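PDB 1WC2: endoglucanase from Mytilus edulis, which hydrolyses internal beta-1,4-glucosidic linkages of cellulose and related beta-glucans, acts on soluble carboxymethylcellulose, and also shows expansin activity. Local coordinates for residues N21-H26 with D132-R137. Sequence-based numbering, arbitrary orientation. Where two conformers were deposited one is given.
Sequences NYHDSH and DLENGR
Tyr22 and Glu134 pair in parallel where strands 14-22 and 129-134 of the double-psi beta-barrel run out, close to Asp24, in the loop just beyond, and Asp132, on the second strand, by similarity the nucleophile and proton donor of this family 45 hydrolase. Two backbone hydrogen bonds of Tyr22 flank Glu134: Tyr22 N to Leu133 O (3.0 Å) and Asn135 N to Tyr22 O (2.8 Å). Nonpolar contact centres on the Tyr22 ring, one face of which lies against Asp132 CB in a CH-pi contact, 3.7 Å from the centroid. On the face that Asn21 shares with Leu133, the Asn21 amide, held by Trp145 O, stacks with that of Asn135, just past the strand and held by Val140 and Thr141. Beyond the ladder the Glu134 carboxylate takes over. With CG anti to the backbone N (chi1 178°) and a bend at chi2, it reaches the loop after Tyr22. OE1 receives Asp24 N on its syn lone pair at 3.0 Å, nearly straight, consistent with Glu134 fixing the backbone at the presumed nucleophile. Replacing Glu134 by alanine would probably strip Asp24 N, the His23 ring and Gly136 N of their common acceptor and let the loop shift. Glu134 OE2 is gripped twice, by Gly136 N from above the carboxylate plane and by His23 ND1, 2.7 Å away and in the imidazole plane.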
loop_
_atom_site.group_PDB
_atom_site.type_symbol
_atom_site.label_atom_id
_atom_site.label_comp_id
_atom_site.label_asym_id
_atom_site.label_seq_id
_atom_site.Cartn_x
_atom_site.Cartn_y
_atom_site.Cartn_z
ATOM N N ASN A 21 -8.372 3.277 2.083
ATOM C CA ASN A 21 -8.338 4.367 1.117
ATOM C C ASN A 21 -8.031 5.639 1.912
ATOM O O ASN A 21 -8.623 5.859 2.962
ATOM C CB ASN A 21 -9.675 4.465 0.368
ATOM C CG ASN A 21 -9.831 3.359 -0.662
ATOM O OD1 ASN A 21 -8.853 2.940 -1.290
ATOM N ND2 ASN A 21 -11.050 2.858 -0.817
ATOM N N TYR A 22 -7.053 6.420 1.457
ATOM C CA TYR A 22 -6.642 7.661 2.121
ATOM C C TYR A 22 -6.258 8.720 1.085
ATOM O O TYR A 22 -6.157 8.428 -0.109
ATOM C CB TYR A 22 -5.502 7.404 3.142
ATOM C CG TYR A 22 -4.045 7.529 2.665
ATOM C CD1 TYR A 22 -3.087 8.172 3.456
ATOM C CD2 TYR A 22 -3.598 6.964 1.469
ATOM C CE1 TYR A 22 -1.754 8.270 3.054
ATOM C CE2 TYR A 22 -2.253 7.079 1.066
ATOM C CZ TYR A 22 -1.336 7.739 1.852
ATOM O OH TYR A 22 -0.015 7.861 1.446
ATOM N N HIS A 23 -6.058 9.945 1.549
ATOM C CA HIS A 23 -5.502 10.989 0.716
ATOM C C HIS A 23 -4.424 11.734 1.458
ATOM O O HIS A 23 -4.658 12.225 2.566
ATOM C CB HIS A 23 -6.567 11.994 0.267
ATOM C CG HIS A 23 -5.980 13.185 -0.418
ATOM N ND1 HIS A 23 -5.111 13.064 -1.481
ATOM C CD2 HIS A 23 -6.069 14.508 -0.152
ATOM C CE1 HIS A 23 -4.716 14.263 -1.863
ATOM N NE2 HIS A 23 -5.279 15.155 -1.071
ATOM N N ASP A 24 -3.247 11.808 0.854
ATOM C CA ASP A 24 -2.151 12.595 1.394
ATOM C C ASP A 24 -1.472 13.317 0.228
ATOM O O ASP A 24 -1.082 12.646 -0.740
ATOM C CB ASP A 24 -1.187 11.655 2.134
ATOM C CG ASP A 24 -0.113 12.389 2.885
ATOM O OD1 ASP A 24 0.695 13.061 2.228
ATOM O OD2 ASP A 24 -0.003 12.343 4.140
ATOM N N SER A 25 -1.326 14.650 0.333
ATOM C CA SER A 25 -0.718 15.501 -0.711
ATOM C C SER A 25 0.733 15.917 -0.407
ATOM O O SER A 25 1.337 16.650 -1.190
ATOM C CB SER A 25 -1.547 16.771 -0.923
ATOM O OG SER A 25 -1.605 17.534 0.261
ATOM N N HIS A 26 1.303 15.448 0.699
ATOM C CA HIS A 26 2.693 15.760 1.015
ATOM C C HIS A 26 3.649 14.926 0.159
ATOM O O HIS A 26 3.303 13.827 -0.286
ATOM C CB HIS A 26 2.943 15.508 2.498
ATOM C CG HIS A 26 2.114 16.375 3.390
ATOM N ND1 HIS A 26 1.026 15.917 4.101
ATOM C CD2 HIS A 26 2.203 17.696 3.656
ATOM C CE1 HIS A 26 0.508 16.917 4.796
ATOM N NE2 HIS A 26 1.194 18.012 4.529
ATOM N N ASP A 132 -2.043 1.763 2.994
ATOM C CA ASP A 132 -2.953 2.877 2.756
ATOM C C ASP A 132 -2.843 3.188 1.262
ATOM O O ASP A 132 -1.739 3.365 0.745
ATOM C CB ASP A 132 -2.617 4.130 3.593
ATOM C CG ASP A 132 -3.056 4.048 5.066
ATOM O OD1 ASP A 132 -3.780 3.123 5.476
ATOM O OD2 ASP A 132 -2.684 4.922 5.883
ATOM N N LEU A 133 -3.974 3.196 0.564
ATOM C CA LEU A 133 -4.004 3.379 -0.883
ATOM C C LEU A 133 -4.452 4.795 -1.237
ATOM O O LEU A 133 -5.537 5.224 -0.852
ATOM C CB LEU A 133 -4.975 2.372 -1.528
ATOM C CG LEU A 133 -4.817 0.893 -1.121
ATOM C CD1 LEU A 133 -5.869 0.024 -1.806
ATOM C CD2 LEU A 133 -3.424 0.405 -1.422
ATOM N N GLU A 134 -3.625 5.520 -1.981
ATOM C CA GLU A 134 -4.017 6.864 -2.384
ATOM C C GLU A 134 -5.307 6.844 -3.209
ATOM O O GLU A 134 -5.409 6.115 -4.200
ATOM C CB GLU A 134 -2.891 7.537 -3.154
ATOM C CG GLU A 134 -3.225 8.939 -3.663
ATOM C CD GLU A 134 -3.614 9.949 -2.565
ATOM O OE1 GLU A 134 -2.930 10.004 -1.512
ATOM O OE2 GLU A 134 -4.608 10.690 -2.742
ATOM N N ASN A 135 -6.272 7.683 -2.813
ATOM C CA ASN A 135 -7.626 7.684 -3.389
ATOM C C ASN A 135 -8.234 9.080 -3.559
ATOM O O ASN A 135 -9.450 9.222 -3.747
ATOM C CB ASN A 135 -8.576 6.810 -2.572
ATOM C CG ASN A 135 -9.874 6.504 -3.320
ATOM O OD1 ASN A 135 -9.841 6.052 -4.472
ATOM N ND2 ASN A 135 -11.015 6.759 -2.681
ATOM N N GLY A 136 -7.381 10.095 -3.520
ATOM C CA GLY A 136 -7.867 11.466 -3.622
ATOM C C GLY A 136 -8.548 11.777 -4.949
ATOM O O GLY A 136 -9.329 12.729 -5.035
ATOM N N ARG A 137 -8.258 10.987 -5.991
ATOM C CA ARG A 137 -8.894 11.134 -7.300
ATOM C C ARG A 137 -9.830 9.964 -7.621
ATOM O O ARG A 137 -10.201 9.755 -8.776
ATOM C CB ARG A 137 -7.821 11.344 -8.377
ATOM C CG ARG A 137 -7.103 12.683 -8.205
ATOM C CD ARG A 137 -5.955 12.894 -9.145
ATOM N NE ARG A 137 -6.401 13.068 -10.531
ATOM C CZ ARG A 137 -6.790 14.217 -11.078
ATOM N NH1 ARG A 137 -6.804 15.334 -10.374
ATOM N NH2 ARG A 137 -7.162 14.244 -12.350
#